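Local coordinates for protein putative glycosyltransferase (GalT1) (Streptococcus parasanguinis, PDB 4PHR) that probably transfers a sugar from a nucleotide donor, using a GT-D-fold domain that binds UDP and manganese and is one part of a longer protein, at residues 38-43 / 99-104; 145-150 / 168-173; 160-165 / 232-237. All coordinates share one frame; numbering follows the deposited sequence.

Contact 1 (38-43 / 99-104)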
loop_
_atom_site.group_PDB
_atom_site.type_symbol
_atom_site.label_atom_id
_atom_site.label_comp_id
_atom_site.label_asym_id
_atom_site.label_seq_id
_atom_site.Cartn_x
_atom_site.Cartn_y
_atom_site.Cartn_z
ATOM N N GLU A 38 9.685 3.162 -1.934
ATOM C CA GLU A 38 9.991 4.014 -0.794
ATOM C C GLU A 38 11.476 3.991 -0.458
ATOM O O GLU A 38 12.053 5.030 -0.113
ATOM C CB GLU A 38 9.168 3.621 0.431
ATOM C CG GLU A 38 7.725 4.093 0.335
ATOM C CD GLU A 38 6.988 3.461 -0.834
ATOM O OE1 GLU A 38 7.011 2.208 -0.948
ATOM O OE2 GLU A 38 6.400 4.212 -1.652
ATOM N N ILE A 39 12.095 2.815 -0.551
ATOM C CA ILE A 39 13.528 2.715 -0.282
ATOM C C ILE A 39 14.317 3.458 -1.363
ATOM O O ILE A 39 15.280 4.179 -1.059
ATOM C CB ILE A 39 14.010 1.256 -0.194
ATOM C CG1 ILE A 39 13.063 0.409 0.656
ATOM C CG2 ILE A 39 15.439 1.200 0.305
ATOM C CD1 ILE A 39 12.794 0.959 2.010
ATOM N N ASP A 40 13.902 3.296 -2.620
ATOM C CA ASP A 40 14.523 4.031 -3.721
ATOM C C ASP A 40 14.465 5.535 -3.445
ATOM O O ASP A 40 15.467 6.242 -3.575
ATOM C CB ASP A 40 13.811 3.744 -5.046
ATOM C CG ASP A 40 14.064 2.332 -5.577
ATOM O OD1 ASP A 40 13.221 1.834 -6.348
ATOM O OD2 ASP A 40 15.105 1.722 -5.248
ATOM N N LEU A 41 13.286 6.029 -3.070
ATOM C CA LEU A 41 13.116 7.453 -2.785
ATOM C C LEU A 41 13.968 7.919 -1.610
ATOM O O LEU A 41 14.630 8.967 -1.686
ATOM C CB LEU A 41 11.649 7.768 -2.482
ATOM C CG LEU A 41 10.706 8.020 -3.644
ATOM C CD1 LEU A 41 9.279 7.899 -3.159
ATOM C CD2 LEU A 41 10.957 9.402 -4.203
ATOM N N MET A 42 13.929 7.163 -0.514
ATOM C CA MET A 42 14.693 7.530 0.685
ATOM C C MET A 42 16.189 7.624 0.409
ATOM O O MET A 42 16.902 8.371 1.075
ATOM C CB MET A 42 14.429 6.558 1.842
ATOM C CG MET A 42 13.118 6.833 2.582
ATOM S SD MET A 42 12.874 5.780 4.025
ATOM C CE MET A 42 12.564 4.294 3.125
ATOM N N THR A 43 16.670 6.860 -0.567
ATOM C CA THR A 43 18.092 6.848 -0.888
ATOM C C THR A 43 18.433 7.735 -2.086
ATOM O O THR A 43 19.557 7.717 -2.576
ATOM C CB THR A 43 18.619 5.416 -1.094
ATOM O OG1 THR A 43 17.946 4.804 -2.199
ATOM C CG2 THR A 43 18.395 4.573 0.162
ATOM N N LEU A 99 19.635 -6.878 -1.425
ATOM C CA LEU A 99 21.090 -6.900 -1.511
ATOM C C LEU A 99 21.635 -5.504 -1.850
ATOM O O LEU A 99 22.604 -5.034 -1.241
ATOM C CB LEU A 99 21.571 -7.966 -2.508
ATOM C CG LEU A 99 21.438 -9.412 -2.021
ATOM C CD1 LEU A 99 21.822 -10.403 -3.123
ATOM C CD2 LEU A 99 22.278 -9.641 -0.767
ATOM N N LYS A 100 20.997 -4.829 -2.801
ATOM C CA LYS A 100 21.365 -3.453 -3.130
ATOM C C LYS A 100 21.277 -2.566 -1.885
ATOM O O LYS A 100 22.137 -1.720 -1.633
ATOM C CB LYS A 100 20.462 -2.920 -4.234
ATOM C CG LYS A 100 20.680 -1.458 -4.560
ATOM C CD LYS A 100 19.766 -1.018 -5.698
ATOM C CE LYS A 100 19.945 0.464 -6.024
ATOM N NZ LYS A 100 19.093 0.878 -7.180
ATOM N N TYR A 101 20.259 -2.810 -1.071
ATOM C CA TYR A 101 20.017 -1.983 0.100
ATOM C C TYR A 101 20.324 -2.708 1.409
ATOM O O TYR A 101 19.695 -2.447 2.433
ATOM C CB TYR A 101 18.567 -1.526 0.082
ATOM C CG TYR A 101 18.269 -0.575 -1.046
ATOM C CD1 TYR A 101 18.899 0.663 -1.113
ATOM C CD2 TYR A 101 17.362 -0.908 -2.047
ATOM C CE1 TYR A 101 18.629 1.552 -2.140
ATOM C CE2 TYR A 101 17.082 -0.025 -3.082
ATOM C CZ TYR A 101 17.718 1.204 -3.120
ATOM O OH TYR A 101 17.441 2.088 -4.144
ATOM N N SER A 102 21.304 -3.609 1.384
ATOM C CA SER A 102 21.586 -4.425 2.562
ATOM C C SER A 102 21.948 -3.557 3.755
ATOM O O SER A 102 21.527 -3.827 4.877
ATOM C CB SER A 102 22.698 -5.445 2.279
ATOM O OG SER A 102 23.919 -4.806 1.961
ATOM N N GLU A 103 22.723 -2.508 3.510
ATOM C CA GLU A 103 23.168 -1.638 4.588
ATOM C C GLU A 103 21.972 -0.910 5.190
ATOM O O GLU A 103 21.885 -0.726 6.403
ATOM C CB GLU A 103 24.217 -0.645 4.083
ATOM C CG GLU A 103 24.746 0.305 5.148
ATOM C CD GLU A 103 25.883 1.176 4.644
ATOM O OE1 GLU A 103 26.431 0.876 3.561
ATOM O OE2 GLU A 103 26.230 2.164 5.328
ATOM N N PHE A 104 21.045 -0.509 4.327
ATOM C CA PHE A 104 19.833 0.164 4.763
ATOM C C PHE A 104 19.002 -0.772 5.632
ATOM O O PHE A 104 18.600 -0.419 6.744
ATOM C CB PHE A 104 19.026 0.634 3.552
ATOM C CG PHE A 104 17.814 1.446 3.903
ATOM C CD1 PHE A 104 17.866 2.830 3.886
ATOM C CD2 PHE A 104 16.624 0.830 4.248
ATOM C CE1 PHE A 104 16.752 3.586 4.204
ATOM C CE2 PHE A 104 15.500 1.583 4.568
ATOM C CZ PHE A 104 15.568 2.960 4.543
HETATM O O HOH W 1 16.349 -0.074 -6.951
#
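Ile39 pushes its CG2 methyl between two aromatic rings. The methyl stands over the centre of one face of the Tyr101 ring, 3.6 Å from the centroid and 12° off the normal, a CH-pi contact. It also lies over a face of Phe104, nearer the rim. The beta-branch suits the place: being anti to the backbone N, CG2 is sent out toward 99-104, while the CG1 branch carries CD1 to Phe104 CE2 at 3.8 Å. Met42 adds a Met-aromatic contact, its SD at the edge of Phe104, and its bent chain brings CE to 3.6 Å from Phe104 CZ. Thr43 meets the CE1 side of Tyr101 obliquely, through both OG1 and CG2.

The polar contacts gather at the far end of Tyr101. Its OH donates to OD2 of Asp40 over 2.6 Å, on the anti lone pair of that oxygen. One water donates to Asp40 OD2 and accepts from Lys100 NZ, joining charges 4.5 Å apart, while Lys100 CG lies over the tyrosine face opposite Ile39. Tyrosine fits because its ring packs and its hydroxyl reaches the carboxylate.

Within the GT-D fold, helix 36-42 packs on the break between helices 88-100 and 102-108, with Tyr101 at the N-cap position of the second.

Contact 2 (145-150 / 168-173)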
loop_
_atom_site.group_PDB
_atom_site.type_symbol
_atom_site.label_atom_id
_atom_site.label_comp_id
_atom_site.label_asym_id
_atom_site.label_seq_id
_atom_site.Cartn_x
_atom_site.Cartn_y
_atom_site.Cartn_z
ATOM N N GLY A 145 -19.295 -2.741 6.982
ATOM C CA GLY A 145 -20.106 -1.921 7.861
ATOM C C GLY A 145 -19.497 -0.584 8.243
ATOM O O GLY A 145 -20.021 0.114 9.115
ATOM N N LYS A 146 -18.400 -0.204 7.592
ATOM C CA LYS A 146 -17.743 1.049 7.925
ATOM C C LYS A 146 -18.071 2.128 6.908
ATOM O O LYS A 146 -18.317 1.838 5.735
ATOM C CB LYS A 146 -16.224 0.869 7.980
ATOM C CG LYS A 146 -15.743 -0.189 8.959
ATOM C CD LYS A 146 -16.098 0.179 10.386
ATOM C CE LYS A 146 -15.275 -0.624 11.380
ATOM N NZ LYS A 146 -15.497 -2.087 11.239
ATOM N N ASP A 147 -18.072 3.376 7.362
ATOM C CA ASP A 147 -18.090 4.517 6.448
ATOM C C ASP A 147 -16.655 4.832 6.067
ATOM O O ASP A 147 -15.815 5.045 6.940
ATOM C CB ASP A 147 -18.738 5.730 7.113
ATOM C CG ASP A 147 -20.212 5.515 7.402
ATOM O OD1 ASP A 147 -20.967 5.206 6.453
ATOM O OD2 ASP A 147 -20.608 5.645 8.578
ATOM N N LEU A 148 -16.378 4.860 4.766
ATOM C CA LEU A 148 -15.012 5.001 4.283
ATOM C C LEU A 148 -14.717 6.372 3.711
ATOM O O LEU A 148 -15.572 6.984 3.062
ATOM C CB LEU A 148 -14.725 3.976 3.185
ATOM C CG LEU A 148 -14.856 2.508 3.572
ATOM C CD1 LEU A 148 -14.583 1.610 2.370
ATOM C CD2 LEU A 148 -13.923 2.206 4.735
ATOM N N LEU A 149 -13.489 6.832 3.937
ATOM C CA LEU A 149 -12.921 7.917 3.155
ATOM C C LEU A 149 -11.733 7.322 2.413
ATOM O O LEU A 149 -10.773 6.877 3.038
ATOM C CB LEU A 149 -12.468 9.065 4.059
ATOM C CG LEU A 149 -11.780 10.238 3.352
ATOM C CD1 LEU A 149 -12.700 10.869 2.312
ATOM C CD2 LEU A 149 -11.326 11.278 4.366
ATOM N N ILE A 150 -11.822 7.270 1.092
ATOM C CA ILE A 150 -10.740 6.732 0.280
ATOM C C ILE A 150 -9.985 7.886 -0.344
ATOM O O ILE A 150 -10.579 8.726 -1.025
ATOM C CB ILE A 150 -11.272 5.790 -0.827
ATOM C CG1 ILE A 150 -11.971 4.569 -0.210
ATOM C CG2 ILE A 150 -10.149 5.399 -1.788
ATOM C CD1 ILE A 150 -12.578 3.641 -1.237
ATOM N N ALA A 168 -19.058 -1.927 2.557
ATOM C CA ALA A 168 -18.868 -0.655 3.236
ATOM C C ALA A 168 -20.204 0.083 3.281
ATOM O O ALA A 168 -20.972 0.047 2.317
ATOM C CB ALA A 168 -17.829 0.177 2.514
ATOM N N SER A 169 -20.487 0.753 4.393
ATOM C CA SER A 169 -21.764 1.453 4.534
ATOM C C SER A 169 -21.870 2.676 3.626
ATOM O O SER A 169 -22.948 3.018 3.144
ATOM C CB SER A 169 -21.983 1.868 5.983
ATOM O OG SER A 169 -22.153 0.718 6.781
ATOM N N SER A 170 -20.751 3.352 3.417
ATOM C CA SER A 170 -20.721 4.472 2.493
ATOM C C SER A 170 -19.280 4.708 2.080
ATOM O O SER A 170 -18.346 4.284 2.770
ATOM C CB SER A 170 -21.312 5.731 3.129
ATOM O OG SER A 170 -20.433 6.271 4.098
ATOM N N ILE A 171 -19.102 5.377 0.947
ATOM C CA ILE A 171 -17.779 5.723 0.458
ATOM C C ILE A 171 -17.752 7.170 0.014
ATOM O O ILE A 171 -18.615 7.609 -0.749
ATOM C CB ILE A 171 -17.369 4.853 -0.736
ATOM C CG1 ILE A 171 -17.330 3.380 -0.326
ATOM C CG2 ILE A 171 -16.024 5.310 -1.305
ATOM C CD1 ILE A 171 -16.967 2.475 -1.460
ATOM N N LYS A 172 -16.777 7.907 0.529
ATOM C CA LYS A 172 -16.447 9.228 0.021
ATOM C C LYS A 172 -15.011 9.137 -0.473
ATOM O O LYS A 172 -14.206 8.434 0.130
ATOM C CB LYS A 172 -16.577 10.282 1.125
ATOM C CG LYS A 172 -18.010 10.457 1.657
ATOM C CD LYS A 172 -18.927 10.998 0.582
ATOM C CE LYS A 172 -20.352 11.174 1.092
ATOM N NZ LYS A 172 -21.259 11.541 -0.024
ATOM N N ARG A 173 -14.693 9.844 -1.554
ATOM C CA ARG A 173 -13.356 9.795 -2.146
ATOM C C ARG A 173 -12.758 11.181 -2.273
ATOM O O ARG A 173 -13.422 12.119 -2.714
ATOM C CB ARG A 173 -13.394 9.163 -3.544
ATOM C CG ARG A 173 -13.913 7.749 -3.586
ATOM C CD ARG A 173 -13.996 7.184 -5.009
ATOM N NE ARG A 173 -14.689 5.899 -4.982
ATOM C CZ ARG A 173 -14.101 4.713 -5.071
ATOM N NH1 ARG A 173 -12.784 4.600 -5.262
ATOM N NH2 ARG A 173 -14.855 3.624 -5.004
#
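Leu148 and Ile171 are paired in a parallel beta contact between strands 147-153 and 170-176, neighbours inside the five-stranded parallel sheet. The register runs from Asp147 with Ser170 to Ile150 with Arg173. Three backbone bonds hold it, Leu148 N to Ser170 O, Lys172 N to Leu148 O and Ile150 N to Lys172 O, all nearly straight at 166° or more. Before the strands settle, Ser169 N, lying well above the carbonyl plane, gives a more bent bond to Lys146 O.

Leu148, Ile150, Ile171 and Arg173 share one face. Leu148 CD1 touches Ala168 CB at 3.6 Å, where a small residue fits beside the branched leucine, and Ile150 CD1 meets Ile171 CG2 at 3.8 Å. With strand 200-204 flanking 147-153 and strand 272-275 flanking 170-176, this is an interior pair of the sheet of the GT-D-fold domain. The extended Arg173 runs beside Ile150, whose CD1 lies over one guanidinium face; Glu152 and Gln271 hold its polar end.

On the face of Asp147, Leu149, Ser170 and Lys172, Ser170 OG donates to Asp147 OD1 over 2.6 Å, 30° out of the carboxylate plane. Set between the backbone N and the carbonyl carbon (chi1 73°), this hydroxyl turns to the aspartate, and Arg199 also bonds to it.

Contact 3 (160-165 / 232-237)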
loop_
_atom_site.group_PDB
_atom_site.type_symbol
_atom_site.label_atom_id
_atom_site.label_comp_id
_atom_site.label_asym_id
_atom_site.label_seq_id
_atom_site.Cartn_x
_atom_site.Cartn_y
_atom_site.Cartn_z
ATOM N N VAL A 160 -13.817 0.330 -8.182
ATOM C CA VAL A 160 -14.753 0.751 -9.217
ATOM C C VAL A 160 -14.919 -0.360 -10.248
ATOM O O VAL A 160 -13.948 -0.835 -10.832
ATOM C CB VAL A 160 -14.318 2.064 -9.889
ATOM C CG1 VAL A 160 -15.280 2.423 -11.016
ATOM C CG2 VAL A 160 -14.258 3.178 -8.852
ATOM N N GLY A 161 -16.158 -0.780 -10.454
ATOM C CA GLY A 161 -16.442 -1.877 -11.359
ATOM C C GLY A 161 -16.233 -3.263 -10.773
ATOM O O GLY A 161 -16.284 -4.249 -11.497
ATOM N N ASN A 162 -15.983 -3.344 -9.470
ATOM C CA ASN A 162 -15.897 -4.635 -8.794
ATOM C C ASN A 162 -16.561 -4.545 -7.421
ATOM O O ASN A 162 -17.013 -3.468 -7.022
ATOM C CB ASN A 162 -14.441 -5.149 -8.716
ATOM C CG ASN A 162 -13.540 -4.257 -7.883
ATOM O OD1 ASN A 162 -13.797 -4.030 -6.706
ATOM N ND2 ASN A 162 -12.446 -3.791 -8.479
ATOM N N ASP A 163 -16.614 -5.655 -6.690
ATOM C CA ASP A 163 -17.331 -5.686 -5.411
ATOM C C ASP A 163 -16.428 -5.577 -4.180
ATOM O O ASP A 163 -16.839 -5.904 -3.068
ATOM C CB ASP A 163 -18.237 -6.926 -5.314
ATOM C CG ASP A 163 -17.457 -8.228 -5.274
ATOM O OD1 ASP A 163 -16.210 -8.184 -5.262
ATOM O OD2 ASP A 163 -18.093 -9.302 -5.230
ATOM N N LEU A 164 -15.204 -5.096 -4.365
ATOM C CA LEU A 164 -14.256 -5.035 -3.252
ATOM C C LEU A 164 -14.812 -4.332 -2.005
ATOM O O LEU A 164 -14.654 -4.820 -0.885
ATOM C CB LEU A 164 -12.959 -4.364 -3.698
ATOM C CG LEU A 164 -11.819 -4.295 -2.679
ATOM C CD1 LEU A 164 -11.411 -5.695 -2.216
ATOM C CD2 LEU A 164 -10.649 -3.562 -3.301
ATOM N N PHE A 165 -15.469 -3.193 -2.202
ATOM C CA PHE A 165 -15.987 -2.404 -1.086
ATOM C C PHE A 165 -17.508 -2.460 -0.942
ATOM O O PHE A 165 -18.102 -1.578 -0.322
ATOM C CB PHE A 165 -15.552 -0.934 -1.224
ATOM C CG PHE A 165 -14.060 -0.738 -1.259
ATOM C CD1 PHE A 165 -13.278 -1.117 -0.190
ATOM C CD2 PHE A 165 -13.451 -0.167 -2.354
ATOM C CE1 PHE A 165 -11.909 -0.948 -0.218
ATOM C CE2 PHE A 165 -12.073 0.021 -2.388
ATOM C CZ PHE A 165 -11.306 -0.371 -1.320
ATOM N N GLU A 232 -4.683 -6.140 -7.601
ATOM C CA GLU A 232 -4.559 -7.515 -7.127
ATOM C C GLU A 232 -5.932 -8.186 -7.051
ATOM O O GLU A 232 -6.095 -9.353 -7.433
ATOM C CB GLU A 232 -3.845 -7.540 -5.779
ATOM C CG GLU A 232 -2.356 -7.190 -5.892
ATOM C CD GLU A 232 -1.468 -8.421 -6.022
ATOM O OE1 GLU A 232 -2.002 -9.549 -6.087
ATOM O OE2 GLU A 232 -0.227 -8.262 -6.052
ATOM N N TYR A 233 -6.935 -7.448 -6.589
ATOM C CA TYR A 233 -8.273 -8.004 -6.502
ATOM C C TYR A 233 -8.827 -8.300 -7.895
ATOM O O TYR A 233 -9.446 -9.335 -8.113
ATOM C CB TYR A 233 -9.209 -7.074 -5.724
ATOM C CG TYR A 233 -10.545 -7.704 -5.419
ATOM C CD1 TYR A 233 -10.631 -8.828 -4.607
ATOM C CD2 TYR A 233 -11.721 -7.189 -5.954
ATOM C CE1 TYR A 233 -11.860 -9.421 -4.331
ATOM C CE2 TYR A 233 -12.950 -7.774 -5.681
ATOM C CZ TYR A 233 -13.009 -8.882 -4.863
ATOM O OH TYR A 233 -14.232 -9.469 -4.596
ATOM N N GLU A 234 -8.603 -7.398 -8.845
ATOM C CA GLU A 234 -9.068 -7.628 -10.215
ATOM C C GLU A 234 -8.394 -8.861 -10.817
ATOM O O GLU A 234 -9.042 -9.690 -11.455
ATOM C CB GLU A 234 -8.791 -6.405 -11.097
ATOM C CG GLU A 234 -9.620 -5.177 -10.754
ATOM C CD GLU A 234 -10.901 -5.087 -11.540
ATOM O OE1 GLU A 234 -11.136 -5.958 -12.401
ATOM O OE2 GLU A 234 -11.670 -4.139 -11.292
ATOM N N TRP A 235 -7.086 -8.992 -10.606
ATOM C CA TRP A 235 -6.371 -10.163 -11.113
ATOM C C TRP A 235 -6.911 -11.449 -10.474
ATOM O O TRP A 235 -7.113 -12.460 -11.151
ATOM C CB TRP A 235 -4.873 -10.021 -10.845
ATOM C CG TRP A 235 -4.192 -9.016 -11.711
ATOM C CD1 TRP A 235 -4.521 -8.679 -12.994
ATOM C CD2 TRP A 235 -3.048 -8.220 -11.369
ATOM N NE1 TRP A 235 -3.651 -7.732 -13.471
ATOM C CE2 TRP A 235 -2.741 -7.426 -12.492
ATOM C CE3 TRP A 235 -2.259 -8.092 -10.218
ATOM C CZ2 TRP A 235 -1.683 -6.523 -12.501
ATOM C CZ3 TRP A 235 -1.203 -7.193 -10.230
ATOM C CH2 TRP A 235 -0.924 -6.422 -11.367
ATOM N N TYR A 236 -7.146 -11.396 -9.168
ATOM C CA TYR A 236 -7.708 -12.523 -8.433
ATOM C C TYR A 236 -9.093 -12.925 -8.972
ATOM O O TYR A 236 -9.372 -14.112 -9.180
ATOM C CB TYR A 236 -7.764 -12.194 -6.936
ATOM C CG TYR A 236 -8.733 -13.026 -6.137
ATOM C CD1 TYR A 236 -9.979 -12.523 -5.780
ATOM C CD2 TYR A 236 -8.406 -14.317 -5.736
ATOM C CE1 TYR A 236 -10.873 -13.284 -5.051
ATOM C CE2 TYR A 236 -9.294 -15.085 -5.006
ATOM C CZ TYR A 236 -10.526 -14.562 -4.665
ATOM O OH TYR A 236 -11.413 -15.318 -3.934
ATOM N N GLU A 237 -9.953 -11.943 -9.231
ATOM C CA GLU A 237 -11.322 -12.230 -9.660
ATOM C C GLU A 237 -11.354 -12.843 -11.055
ATOM O O GLU A 237 -12.284 -13.585 -11.394
ATOM C CB GLU A 237 -12.185 -10.966 -9.631
ATOM C CG GLU A 237 -12.489 -10.434 -8.245
ATOM C CD GLU A 237 -13.609 -11.183 -7.559
ATOM O OE1 GLU A 237 -14.761 -10.699 -7.596
ATOM O OE2 GLU A 237 -13.343 -12.254 -6.982
HETATM O O HOH W 2 -13.300 -2.691 -12.967
HETATM O O HOH W 3 -14.099 -6.100 -12.660
HETATM O O HOH W 4 -16.056 -8.091 -8.445
HETATM O O HOH W 5 -16.850 -11.579 -4.034
#
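Tyr233 reaches from helix 229-238 to loop 160-165, which lies between strands 147-153 and 170-176, with its ring broadside to Leu164 and its rim turned to Asn162 and Asp163. Leu164 CD1 sits over the centre of one face, 3.9 Å from the centroid, in a CH-pi contact, and the aliphatic CG of Glu237 covers the opposite face. Leucine suits the buried side of the ring: with CG anti to the backbone N (chi1 -176°), its CB and CD1 both lie against the aromatic carbons.

Asp163 crosses the tyrosine at about a right angle and puts OD1 at the ring edge, where it accepts a very short bond of 2.5 Å from Tyr233 OH. The carboxylate is turned 35° from the ring plane.

The Asn162 amide stands 72° from the tyrosine ring plane and uses both ends. OD1 accepts from Leu164 N in the carbonyl plane, on a lone pair, forming an Asx turn that shapes the loop. ND2 gives a straight bond of 2.9 Å to Glu234 OE2, approaching from above the carboxylate plane; Asp230 is its second partner. Waters join the Glu234 oxygens to Val160 O and Gly161 O.

Asp163 OD1 lies 3.7 Å from Glu237 OE1, which a water links to Asp163 N. Lys140, bonded to Tyr233 OH, probably eases this like-charged pair, while Lys249 balances Glu234 through a salt bridge.

From the N terminus, contact 1 comes first, closing a loop of 55 residues between 38-43 and 99-104 and seating helix 36-42 against the junction of helices 88-100 and 102-108. It is complete before the others open, and lies across the chain's centre from both. Contacts 2 and 3 cross: 160-165 falls in the connection between the paired strands of contact 2, and its partner 232-237 comes after both. Contact 2 thus closes the loop between two adjacent strands, while contact 3 ties that loop to helix 229-238. The two also touch, as Phe165 packs on Leu148, Ile150 and Ile171, and Val160 on Arg173. Contacts 1 and 3 come no closer than about 14 Å between nearest atoms.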